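Local coordinates for protein dihydropteridine reductase (Caenorhabditis elegans, PDB 1OOE) that probably catalyses the NADH- or NADPH-dependent reduction of quinonoid dihydrobiopterin to tetrahydrobiopterin, working as a homodimeric short-chain dehydrogenase/reductase, at residues Ser3-Val8 / Ser66-Ser71; Lys12-Ser17 / Thr196-Ile201; Lys24-Thr29 / His204-Thr209; Gln58-Gln63 / Ser108-Lys113; Lys95-Met100 / Tyr143-Ala148. One frame throughout, in Å; residues are numbered along the deposited sequence. Where two conformers were deposited one is given.

Contacts 2 and 3 use the same two helices, 14-25 and 198-210, contact 2 at their starts and contact 3 at the exit of the first; contact 4 (58-63 with 108-113) and contact 5 (95-100 with 143-148) share helix 93-118 and both touch the second subunit. Contacts 4 and 5 are buried; contacts 1, 2 and 3 are only partly so. Contact 1 sits at the N-terminal end of an inner strand and is the one contact of the five to pair polar ends across its segments, through a weak lysine-serine bond. Branched aliphatic side chains dominate contacts 2 and 4, contact 3 sets a leucine against an amide and a phenol ring, and contact 5 adds a sulfur-aromatic approach.

Contact 1. Residues Ser3-Val8 / Ser66-Ser71; sequences SGKVIV and SSLQGS
Lys5, on strand 4-9, reaches across to Leu68 and Ser71, at the end of helix 53-68 and in the turn that follows it. The packed part is aliphatic. CD of Lys5 lies 4.1 Å from CD2 of Leu68, the two side chains sliding past one another in opposite directions, and Leu68 is buried with its side chain also against Val73. Further out, CE of Lys5 comes to 3.7 Å from CB of Ser71. The chain is extended up to CE and bends only at its last torsion (chi4 65°), which turns NZ to the serine hydroxyl. There the grip slackens: NZ of Lys5 donates a weak hydrogen bond of 3.3 Å to OG of Ser71, and both residues are partly open to solvent. Were Lys5 cut back to an alanine here, the Ser71 hydroxyl would probably lose this donor and the methyl end of Leu68 its cover. The exposed turn has its own bonds. Ser71 N binds Leu68 O at 2.9 Å, closing a type II' turn in which Gln69 takes positive phi, and Gln69 NE2 meets Ser66 O at 2.8 Å in an almost straight bond (174° at the hydrogen). On the strand side, the backbone N of Lys5 is held by OD1 of Asp74. Leu68 and Ser71 thus lead from the helix into strand 73-78, the neighbour of strand 4-9, as expected at the close of a beta-alpha-beta crossover in a Rossmann-type sheet, here running from strand 43-46 through helix 53-68 to strand 73-78.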
# COMPACT_ATOMS: atom_id res chain seq x y z
N SER A 3 30.06 20.17 -5.93
CA SER A 3 30.34 18.83 -5.41
C SER A 3 29.34 17.82 -5.97
O SER A 3 29.56 16.61 -5.91
CB SER A 3 30.25 18.82 -3.88
OG SER A 3 31.21 19.70 -3.31
N GLY A 4 28.25 18.34 -6.52
CA GLY A 4 27.22 17.48 -7.09
C GLY A 4 25.84 18.07 -6.89
O GLY A 4 25.71 19.19 -6.41
N LYS A 5 24.81 17.31 -7.25
CA LYS A 5 23.44 17.78 -7.10
C LYS A 5 22.60 16.72 -6.40
O LYS A 5 22.81 15.52 -6.60
CB LYS A 5 22.82 18.09 -8.47
CG LYS A 5 23.53 19.17 -9.27
CD LYS A 5 22.87 19.34 -10.64
CE LYS A 5 23.59 20.38 -11.50
NZ LYS A 5 24.98 19.99 -11.87
N VAL A 6 21.65 17.17 -5.58
CA VAL A 6 20.76 16.25 -4.88
C VAL A 6 19.35 16.84 -4.82
O VAL A 6 19.17 18.06 -4.85
CB VAL A 6 21.23 15.93 -3.43
CG1 VAL A 6 22.56 15.20 -3.47
CG2 VAL A 6 21.35 17.21 -2.62
N ILE A 7 18.36 15.96 -4.77
CA ILE A 7 16.96 16.36 -4.69
C ILE A 7 16.43 15.98 -3.32
O ILE A 7 16.64 14.86 -2.85
CB ILE A 7 16.11 15.63 -5.76
CG1 ILE A 7 16.50 16.12 -7.16
CG2 ILE A 7 14.62 15.83 -5.48
CD1 ILE A 7 15.83 15.34 -8.27
N VAL A 8 15.76 16.92 -2.66
CA VAL A 8 15.16 16.67 -1.35
C VAL A 8 13.67 16.88 -1.52
O VAL A 8 13.20 18.01 -1.69
CB VAL A 8 15.69 17.64 -0.26
CG1 VAL A 8 14.98 17.35 1.07
CG2 VAL A 8 17.19 17.48 -0.09
N SER A 66 13.25 20.73 -16.45
CA SER A 66 13.58 22.08 -16.89
C SER A 66 14.77 22.62 -16.10
O SER A 66 15.60 23.35 -16.63
CB SER A 66 12.37 23.01 -16.71
OG SER A 66 12.67 24.32 -17.14
N SER A 67 14.84 22.26 -14.82
CA SER A 67 15.92 22.71 -13.96
C SER A 67 17.24 21.98 -14.19
O SER A 67 18.31 22.60 -14.21
CB SER A 67 15.51 22.58 -12.49
OG SER A 67 16.58 22.93 -11.63
N LEU A 68 17.18 20.67 -14.38
CA LEU A 68 18.38 19.86 -14.57
C LEU A 68 19.02 19.90 -15.96
O LEU A 68 20.25 19.86 -16.08
CB LEU A 68 18.10 18.40 -14.20
CG LEU A 68 17.81 18.13 -12.72
CD1 LEU A 68 17.47 16.67 -12.54
CD2 LEU A 68 19.02 18.50 -11.87
N GLN A 69 18.20 19.99 -17.00
CA GLN A 69 18.72 20.00 -18.36
C GLN A 69 19.62 18.77 -18.57
O GLN A 69 19.15 17.64 -18.45
CB GLN A 69 19.49 21.30 -18.64
CG GLN A 69 18.63 22.56 -18.66
CD GLN A 69 17.55 22.54 -19.73
OE1 GLN A 69 17.83 22.30 -20.91
NE2 GLN A 69 16.30 22.79 -19.33
N GLY A 70 20.90 18.99 -18.87
CA GLY A 70 21.79 17.87 -19.10
C GLY A 70 22.49 17.28 -17.88
O GLY A 70 23.41 16.46 -18.03
N SER A 71 22.08 17.68 -16.69
CA SER A 71 22.70 17.17 -15.47
C SER A 71 21.88 16.06 -14.82
O SER A 71 20.66 16.00 -14.98
CB SER A 71 22.88 18.29 -14.45
OG SER A 71 23.82 19.25 -14.88

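Contact 2. Residues Lys12-Ser17 / Thr196-Ile201; sequences KGALGS and TPLSFI
Leu15 and Leu198 bring their CA atoms to 6.2 Å, the closest CA pair between the first turn of helix 14-25 and the start of helix 198-210. The glycines Gly11, Gly13 and Gly16 fit the GxGxxG pattern of a Rossmann-type nucleotide-binding fold, consistent with an enzyme that uses NADH or NADPH, and Gly13 occupies the N-cap position of the first helix, its O accepting from Ser17 N at 2.8 Å. The contact itself is entirely apolar in its side chains. Chi1 of Leu15 is 177°, placing CG trans to the amide nitrogen and carrying CD1 out to the other helix. That single methyl touches two residues: CD2 of Leu198 at 4.1 Å and, on Ile201, CG2 at 4.0 Å with CB as near. The Leu15 and Ile201 side chains cross at about a right angle, although Ile201 was modelled in two conformers and this detail is the less certain for it. Beyond them, Ile201 rests on Ile224 of strand 221-227 and Leu15 on Val79 and Leu178. The second branch of Leu198 reaches back over the helix start instead, its CD1 lying 4.4 Å from CB of Ala14 and 3.7 Å from the carbonyl O of Ala14.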
# COMPACT_ATOMS: atom_id res chain seq x y z
N LYS A 12 10.79 21.19 3.25
CA LYS A 12 10.22 22.16 4.18
C LYS A 12 10.05 21.57 5.57
O LYS A 12 9.86 22.31 6.54
CB LYS A 12 8.87 22.66 3.67
CG LYS A 12 8.94 23.45 2.37
CD LYS A 12 9.78 24.72 2.52
CE LYS A 12 9.12 25.73 3.45
NZ LYS A 12 9.90 27.00 3.55
N GLY A 13 10.11 20.25 5.68
CA GLY A 13 9.96 19.60 6.97
C GLY A 13 11.20 19.70 7.84
O GLY A 13 12.24 20.17 7.38
N ALA A 14 11.10 19.27 9.09
CA ALA A 14 12.23 19.34 10.01
C ALA A 14 13.44 18.56 9.48
O ALA A 14 14.53 19.11 9.37
CB ALA A 14 11.82 18.80 11.38
N LEU A 15 13.24 17.29 9.16
CA LEU A 15 14.31 16.46 8.65
C LEU A 15 14.75 16.90 7.26
O LEU A 15 15.94 16.97 6.96
CB LEU A 15 13.88 14.99 8.62
CG LEU A 15 14.87 13.97 8.05
CD1 LEU A 15 16.20 14.04 8.81
CD2 LEU A 15 14.28 12.57 8.14
N GLY A 16 13.78 17.21 6.40
CA GLY A 16 14.09 17.63 5.05
C GLY A 16 14.94 18.89 4.99
O GLY A 16 15.90 18.97 4.22
N SER A 17 14.58 19.88 5.81
CA SER A 17 15.33 21.13 5.84
C SER A 17 16.74 20.89 6.38
O SER A 17 17.70 21.51 5.93
CB SER A 17 14.59 22.17 6.71
OG SER A 17 15.32 23.38 6.79
N THR A 196 16.92 10.27 18.30
CA THR A 196 17.92 10.33 17.24
C THR A 196 18.08 11.76 16.71
O THR A 196 17.10 12.40 16.32
CB THR A 196 17.54 9.42 16.04
OG1 THR A 196 17.36 8.07 16.49
CG2 THR A 196 18.63 9.44 14.98
N PRO A 197 19.31 12.28 16.70
CA PRO A 197 19.57 13.64 16.20
C PRO A 197 19.38 13.63 14.69
O PRO A 197 19.72 12.65 14.02
CB PRO A 197 21.03 13.89 16.58
CG PRO A 197 21.23 13.00 17.76
CD PRO A 197 20.51 11.74 17.35
N LEU A 198 18.86 14.72 14.13
CA LEU A 198 18.65 14.78 12.69
C LEU A 198 19.99 14.68 11.96
O LEU A 198 20.06 14.12 10.86
CB LEU A 198 17.94 16.09 12.31
CG LEU A 198 16.58 16.35 12.98
CD1 LEU A 198 15.97 17.62 12.41
CD2 LEU A 198 15.65 15.16 12.75
N SER A 199 21.05 15.19 12.57
CA SER A 199 22.38 15.16 11.97
C SER A 199 22.88 13.73 11.72
O SER A 199 23.69 13.50 10.83
CB SER A 199 23.39 15.91 12.85
OG SER A 199 23.55 15.28 14.11
N PHE A 200 22.40 12.78 12.52
CA PHE A 200 22.81 11.39 12.35
C PHE A 200 22.38 10.93 10.96
O PHE A 200 23.11 10.23 10.27
CB PHE A 200 22.15 10.50 13.40
CG PHE A 200 22.62 9.07 13.38
CD1 PHE A 200 23.89 8.72 13.83
CD2 PHE A 200 21.77 8.06 12.91
CE1 PHE A 200 24.31 7.39 13.82
CE2 PHE A 200 22.19 6.73 12.89
CZ PHE A 200 23.46 6.39 13.35
N ILE A 201 21.17 11.34 10.58
CA ILE A 201 20.61 10.99 9.28
C ILE A 201 21.31 11.72 8.14
O ILE A 201 21.72 11.11 7.15
CB ILE A 201 19.09 11.31 9.23
CG1 ILE A 201 18.36 10.55 10.34
CG2 ILE A 201 18.52 10.93 7.86
CD1 ILE A 201 18.46 9.05 10.24

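Contact 3. Residues Lys24-Thr29 / His204-Thr209; sequences KKNGYT and HLLKWT
A Schellman motif ends helix 14-25 at Gly27, and the residues on its two flanks, Asn26 and Tyr28, both bear on Leu206 of helix 198-210. The evidence for the motif is the positive phi of Gly27 (81°), with Gly27 N bonded to Lys24 O at 3.1 Å and Tyr28 N to Phe23 O. Leu206 divides its two methyls between the flanks. CD2 lies against the flat of the Asn26 amide: CG of Asn26 is 3.7 Å from it, and OD1 and ND2 are scarcely farther. The amide is not idle on its polar side, since Asn26 ND2 donates to Phe22 O in the last turn of helix 14-25. CD1 of Leu206 takes the other partner, CE1 of Tyr28, at 3.6 Å, approaching the ring obliquely. With chi1 at 179° the Leu206 side chain extends away from its own N, and its fork at CG can straddle the two. In the Rossmann-type fold these two helices lie on the same side of the sheet, and Leu206 also packs on Phe22 and Phe23, while the rings of Tyr28 and Phe23 meet edge-to-face. Shortening Leu206 to an alanine is likely to open a gap between the Asn26 amide and the Tyr28 ring, leaving the ring less restrained in its tilt. One turn on, CG2 of Thr209 lies 4.2 Å from OH of Tyr28. The Thr209 hydroxyl turns back to its own helix, where OG1 donates to Leu205 O at 2.7 Å from above the carbonyl plane; Thr209 N reaches the same oxygen from the opposite face.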
# COMPACT_ATOMS: atom_id res chain seq x y z
N LYS A 24 24.06 21.40 1.36
CA LYS A 24 24.44 22.72 0.85
C LYS A 24 25.75 23.14 1.50
O LYS A 24 26.66 23.64 0.82
CB LYS A 24 23.34 23.73 1.18
CG LYS A 24 23.54 25.10 0.56
CD LYS A 24 22.44 26.06 1.01
CE LYS A 24 22.60 27.43 0.39
NZ LYS A 24 21.56 28.38 0.86
N LYS A 25 25.86 22.94 2.81
CA LYS A 25 27.07 23.30 3.54
C LYS A 25 28.26 22.49 3.03
O LYS A 25 29.41 22.93 3.11
CB LYS A 25 26.88 23.05 5.04
CG LYS A 25 28.13 23.35 5.87
CD LYS A 25 27.92 23.01 7.34
CE LYS A 25 26.86 23.88 7.98
NZ LYS A 25 27.20 25.33 7.89
N ASN A 26 27.97 21.30 2.50
CA ASN A 26 29.02 20.43 1.99
C ASN A 26 29.27 20.53 0.49
O ASN A 26 29.74 19.58 -0.14
CB ASN A 26 28.72 18.98 2.39
CG ASN A 26 29.12 18.68 3.82
OD1 ASN A 26 30.29 18.42 4.11
ND2 ASN A 26 28.16 18.74 4.73
N GLY A 27 28.94 21.69 -0.09
CA GLY A 27 29.19 21.93 -1.50
C GLY A 27 28.24 21.41 -2.57
O GLY A 27 28.57 21.49 -3.75
N TYR A 28 27.08 20.89 -2.18
CA TYR A 28 26.14 20.38 -3.18
C TYR A 28 25.10 21.41 -3.59
O TYR A 28 24.77 22.33 -2.84
CB TYR A 28 25.40 19.15 -2.65
CG TYR A 28 26.22 17.88 -2.59
CD1 TYR A 28 27.14 17.67 -1.57
CD2 TYR A 28 26.08 16.89 -3.57
CE1 TYR A 28 27.90 16.50 -1.51
CE2 TYR A 28 26.83 15.72 -3.52
CZ TYR A 28 27.74 15.53 -2.49
OH TYR A 28 28.49 14.38 -2.44
N THR A 29 24.59 21.26 -4.81
CA THR A 29 23.52 22.11 -5.33
C THR A 29 22.30 21.32 -4.88
O THR A 29 22.26 20.10 -5.06
CB THR A 29 23.53 22.16 -6.86
OG1 THR A 29 24.75 22.75 -7.32
CG2 THR A 29 22.35 22.99 -7.37
N HIS A 204 24.71 10.28 7.51
CA HIS A 204 24.72 9.00 6.82
C HIS A 204 24.34 9.14 5.35
O HIS A 204 24.87 8.43 4.50
CB HIS A 204 23.81 7.98 7.52
CG HIS A 204 24.47 7.31 8.68
ND1 HIS A 204 24.70 7.94 9.88
CD2 HIS A 204 25.00 6.06 8.80
CE1 HIS A 204 25.34 7.12 10.69
NE2 HIS A 204 25.54 5.98 10.06
N LEU A 205 23.43 10.06 5.04
CA LEU A 205 23.06 10.24 3.64
C LEU A 205 24.27 10.73 2.85
O LEU A 205 24.51 10.28 1.73
CB LEU A 205 21.90 11.23 3.50
CG LEU A 205 20.53 10.73 3.96
CD1 LEU A 205 19.52 11.87 3.86
CD2 LEU A 205 20.09 9.54 3.12
N LEU A 206 25.04 11.66 3.41
CA LEU A 206 26.22 12.16 2.71
C LEU A 206 27.23 11.02 2.52
O LEU A 206 27.83 10.89 1.45
CB LEU A 206 26.87 13.32 3.48
CG LEU A 206 28.14 13.92 2.85
CD1 LEU A 206 27.84 14.43 1.45
CD2 LEU A 206 28.67 15.05 3.72
N LYS A 207 27.40 10.20 3.55
CA LYS A 207 28.34 9.07 3.46
C LYS A 207 27.93 8.07 2.38
O LYS A 207 28.75 7.67 1.56
CB LYS A 207 28.44 8.34 4.80
CG LYS A 207 29.48 7.22 4.79
CD LYS A 207 29.57 6.46 6.11
CE LYS A 207 28.31 5.65 6.39
NZ LYS A 207 28.47 4.76 7.57
N TRP A 208 26.66 7.66 2.40
CA TRP A 208 26.18 6.70 1.42
C TRP A 208 26.20 7.28 0.00
O TRP A 208 26.35 6.54 -0.98
CB TRP A 208 24.76 6.23 1.77
CG TRP A 208 24.64 5.55 3.11
CD1 TRP A 208 25.57 4.78 3.73
CD2 TRP A 208 23.48 5.54 3.96
NE1 TRP A 208 25.07 4.28 4.92
CE2 TRP A 208 23.79 4.73 5.08
CE3 TRP A 208 22.21 6.12 3.88
CZ2 TRP A 208 22.87 4.50 6.11
CZ3 TRP A 208 21.30 5.89 4.91
CH2 TRP A 208 21.63 5.09 6.00
N THR A 209 26.05 8.59 -0.11
CA THR A 209 26.05 9.24 -1.42
C THR A 209 27.45 9.28 -2.02
O THR A 209 27.63 9.04 -3.22
CB THR A 209 25.52 10.69 -1.33
OG1 THR A 209 24.16 10.67 -0.88
CG2 THR A 209 25.57 11.37 -2.69

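Contact 4. Residues Gln58-Gln63 / Ser108-Lys113; sequences QSILEQ and SAIAAK
Ile60 and Ile110 meet where helices 53-68 and 93-118 run side by side, their local axes 10.6 Å apart at closest and crossing at -33°. The side chain of Ile110 can be followed outward from its CB, which points to the other helix and there divides. The CG2 branch, trans to the backbone N, meets two atoms of one residue: CG2 of Ile60 and CD1 of Ile60, each 4.0 Å from it. CG2 of Ile110 has a third, looser neighbour in CD1 of Leu61 at 4.3 Å. The longer branch runs through CG1 to CD1, and this tip meets CD1 of Ile60 at 3.9 Å. The two isoleucines cross at about a right angle. Both helices belong to the same layer over the Rossmann-type sheet, as Tyr9 of strand 4-9 shows by touching Ile60 and Ile110 alike; Trp53 and Gln56, earlier on helix 53-68, also pack on Ile110. Leu61 extends the contact along the helix with a chi1 of -91°, well off a staggered value, and its CD2 lies 3.8 Å from CG of Lys113. Of that lysine it is CG that meets Leu61. A bend at chi2 (63°) takes the rest of the chain away from Leu61, past Glu57, to the dimer interface, where NZ of Lys113 donates to the carbonyl O of Ser90 of the second subunit, and more weakly to that of Ala88 of the same subunit.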
# COMPACT_ATOMS: atom_id res chain seq x y z
N GLN A 58 3.29 14.65 -13.51
CA GLN A 58 3.60 15.44 -14.69
C GLN A 58 4.25 16.78 -14.36
O GLN A 58 5.28 17.14 -14.93
CB GLN A 58 2.34 15.68 -15.53
CG GLN A 58 2.63 16.34 -16.87
CD GLN A 58 1.39 16.47 -17.74
OE1 GLN A 58 0.66 15.50 -17.93
NE2 GLN A 58 1.16 17.66 -18.27
N SER A 59 3.65 17.51 -13.42
CA SER A 59 4.16 18.82 -13.05
C SER A 59 5.55 18.75 -12.42
O SER A 59 6.44 19.51 -12.77
CB SER A 59 3.20 19.51 -12.08
OG SER A 59 3.65 20.83 -11.79
N ILE A 60 5.72 17.82 -11.48
CA ILE A 60 7.01 17.67 -10.81
C ILE A 60 8.09 17.24 -11.80
O ILE A 60 9.20 17.77 -11.78
CB ILE A 60 6.90 16.65 -9.66
CG1 ILE A 60 5.99 17.22 -8.56
CG2 ILE A 60 8.27 16.35 -9.08
CD1 ILE A 60 5.56 16.20 -7.51
N LEU A 61 7.77 16.30 -12.68
CA LEU A 61 8.75 15.85 -13.67
C LEU A 61 9.11 16.96 -14.65
O LEU A 61 10.28 17.13 -14.99
CB LEU A 61 8.22 14.63 -14.44
CG LEU A 61 8.56 13.25 -13.86
CD1 LEU A 61 8.11 13.17 -12.41
CD2 LEU A 61 7.91 12.17 -14.70
N GLU A 62 8.11 17.71 -15.11
CA GLU A 62 8.39 18.79 -16.05
C GLU A 62 9.31 19.83 -15.44
O GLU A 62 10.28 20.25 -16.06
CB GLU A 62 7.09 19.46 -16.52
CG GLU A 62 6.15 18.55 -17.29
CD GLU A 62 4.89 19.26 -17.75
OE1 GLU A 62 4.34 20.07 -16.97
OE2 GLU A 62 4.44 19.00 -18.88
N GLN A 63 9.00 20.24 -14.21
CA GLN A 63 9.79 21.25 -13.52
C GLN A 63 11.21 20.79 -13.21
O GLN A 63 12.16 21.56 -13.32
CB GLN A 63 9.12 21.67 -12.22
CG GLN A 63 7.81 22.40 -12.40
CD GLN A 63 7.20 22.76 -11.06
OE1 GLN A 63 7.72 23.61 -10.34
NE2 GLN A 63 6.09 22.11 -10.72
N SER A 108 6.65 8.91 -2.49
CA SER A 108 7.66 7.88 -2.67
C SER A 108 7.71 7.41 -4.11
O SER A 108 8.79 7.20 -4.66
CB SER A 108 7.36 6.67 -1.77
OG SER A 108 7.49 7.02 -0.41
N ALA A 109 6.54 7.24 -4.73
CA ALA A 109 6.48 6.79 -6.11
C ALA A 109 7.03 7.82 -7.08
O ALA A 109 7.73 7.48 -8.03
CB ALA A 109 5.05 6.44 -6.48
N ILE A 110 6.70 9.09 -6.87
CA ILE A 110 7.19 10.14 -7.75
C ILE A 110 8.70 10.30 -7.56
O ILE A 110 9.44 10.56 -8.51
CB ILE A 110 6.45 11.48 -7.51
CG1 ILE A 110 4.98 11.33 -7.92
CG2 ILE A 110 7.11 12.61 -8.31
CD1 ILE A 110 4.12 12.55 -7.67
N ALA A 111 9.17 10.12 -6.32
CA ALA A 111 10.61 10.21 -6.07
C ALA A 111 11.30 9.10 -6.86
O ALA A 111 12.36 9.32 -7.46
CB ALA A 111 10.90 10.07 -4.57
N ALA A 112 10.70 7.92 -6.87
CA ALA A 112 11.27 6.79 -7.60
C ALA A 112 11.30 7.09 -9.10
O ALA A 112 12.29 6.83 -9.77
CB ALA A 112 10.46 5.52 -7.33
N LYS A 113 10.21 7.64 -9.62
CA LYS A 113 10.13 7.99 -11.04
C LYS A 113 11.24 8.98 -11.38
O LYS A 113 11.87 8.88 -12.44
CB LYS A 113 8.76 8.61 -11.37
CG LYS A 113 8.55 8.89 -12.86
CD LYS A 113 8.57 7.61 -13.68
CE LYS A 113 8.46 7.91 -15.17
NZ LYS A 113 8.32 6.66 -15.97

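Contact 5. Residues Lys95-Met100 / Tyr143-Ala148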
# COMPACT_ATOMS: atom_id res chain seq x y z
N LYS A 95 -11.09 8.31 5.32
CA LYS A 95 -10.61 9.66 5.08
C LYS A 95 -9.11 9.77 5.37
O LYS A 95 -8.34 10.32 4.58
CB LYS A 95 -11.37 10.66 5.96
CG LYS A 95 -10.87 12.09 5.85
CD LYS A 95 -11.66 12.99 6.78
CE LYS A 95 -11.24 14.44 6.65
NZ LYS A 95 -11.99 15.30 7.61
N ASN A 96 -8.71 9.25 6.52
CA ASN A 96 -7.31 9.28 6.92
C ASN A 96 -6.46 8.32 6.10
O ASN A 96 -5.30 8.61 5.81
CB ASN A 96 -7.18 9.00 8.41
CG ASN A 96 -7.76 10.12 9.26
OD1 ASN A 96 -8.04 11.21 8.75
ND2 ASN A 96 -7.95 9.86 10.55
N ALA A 97 -7.03 7.18 5.73
CA ALA A 97 -6.31 6.21 4.92
C ALA A 97 -5.96 6.89 3.60
O ALA A 97 -4.86 6.72 3.07
CB ALA A 97 -7.17 4.98 4.67
N ASP A 98 -6.90 7.67 3.07
CA ASP A 98 -6.72 8.40 1.82
C ASP A 98 -5.58 9.41 1.97
O ASP A 98 -4.69 9.49 1.11
CB ASP A 98 -8.03 9.11 1.45
CG ASP A 98 -7.93 9.90 0.16
OD1 ASP A 98 -7.67 9.30 -0.90
OD2 ASP A 98 -8.13 11.14 0.22
N LEU A 99 -5.59 10.16 3.06
CA LEU A 99 -4.55 11.15 3.31
C LEU A 99 -3.17 10.49 3.41
O LEU A 99 -2.17 11.06 2.97
CB LEU A 99 -4.84 11.93 4.59
CG LEU A 99 -6.03 12.89 4.56
CD1 LEU A 99 -6.25 13.46 5.95
CD2 LEU A 99 -5.76 14.02 3.57
N MET A 100 -3.12 9.30 4.00
CA MET A 100 -1.85 8.61 4.17
C MET A 100 -1.28 8.07 2.86
O MET A 100 -0.06 8.04 2.68
CB MET A 100 -1.99 7.49 5.20
CG MET A 100 -2.18 8.02 6.62
SD MET A 100 -0.85 9.15 7.15
CE MET A 100 -1.53 10.77 6.68
N TYR A 143 -2.28 4.47 8.02
CA TYR A 143 -0.86 4.77 8.07
C TYR A 143 -0.09 3.47 7.82
O TYR A 143 0.85 3.43 7.03
CB TYR A 143 -0.49 5.33 9.45
CG TYR A 143 0.96 5.73 9.60
CD1 TYR A 143 1.48 6.83 8.92
CD2 TYR A 143 1.81 5.00 10.43
CE1 TYR A 143 2.82 7.20 9.07
CE2 TYR A 143 3.15 5.36 10.59
CZ TYR A 143 3.64 6.47 9.91
OH TYR A 143 4.96 6.84 10.08
N GLY A 144 -0.51 2.41 8.50
CA GLY A 144 0.14 1.12 8.34
C GLY A 144 0.14 0.63 6.91
O GLY A 144 1.17 0.19 6.41
N MET A 145 -1.03 0.69 6.26
CA MET A 145 -1.19 0.25 4.86
C MET A 145 -0.29 1.02 3.91
O MET A 145 0.39 0.44 3.06
CB MET A 145 -2.62 0.48 4.38
CG MET A 145 -3.68 -0.38 4.97
SD MET A 145 -5.09 -0.30 3.86
CE MET A 145 -5.76 1.30 4.22
N ALA A 146 -0.35 2.34 4.03
CA ALA A 146 0.42 3.24 3.19
C ALA A 146 1.91 2.95 3.30
O ALA A 146 2.60 2.81 2.29
CB ALA A 146 0.14 4.70 3.58
N LYS A 147 2.40 2.86 4.53
CA LYS A 147 3.82 2.60 4.73
C LYS A 147 4.23 1.19 4.30
O LYS A 147 5.35 0.99 3.84
CB LYS A 147 4.20 2.86 6.20
CG LYS A 147 4.17 4.34 6.58
CD LYS A 147 5.29 5.12 5.88
CE LYS A 147 5.39 6.55 6.41
NZ LYS A 147 6.57 7.27 5.83
N ALA A 148 3.33 0.22 4.42
CA ALA A 148 3.65 -1.14 3.99
C ALA A 148 3.85 -1.12 2.48
O ALA A 148 4.69 -1.85 1.95
CB ALA A 148 2.53 -2.12 4.36
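Met100 crosses Tyr143 obliquely and sets its sulfur at the ring edge. Its SD is 3.7 Å from CD1 of Tyr143 and 5.1 Å from the ring centroid, and at 83° from the ring normal it sits practically in the ring plane, a Met-aromatic contact. The bend at chi2 of Met100 (-56°) brings SD round to the ring, while CG stays by the backbone, 3.8 Å from CA of Tyr143. One turn along the second helix, CB of Ala146 touches the backbone, 3.5 Å from the carbonyl O of Met100. On the far flank, CB of Ala97 meets CE of Met145 at 4.0 Å. With alanines at two of these points the helices can come close: their local axes approach to 8.6 Å and cross at -25°. Further contacts on the ring limit its freedom. CG of Lys147 lies 3.9 Å above the plane of the Tyr143 ring, toward its rim, and Trp83 meets the ring edge-to-face. NZ of Lys147 is itself held by the carbonyl oxygens of Thr128 and Gly129. Outside this, the second subunit closes in, with its Trp53 against Ala97 and its Leu153 against Met145. Helices 93-118 and 141-158 are thus both dimer-facing, as in many short-chain dehydrogenases/reductases, and Tyr143 and Lys147 have the spacing of the Tyr-x-x-x-Lys motif that marks the active site of this family.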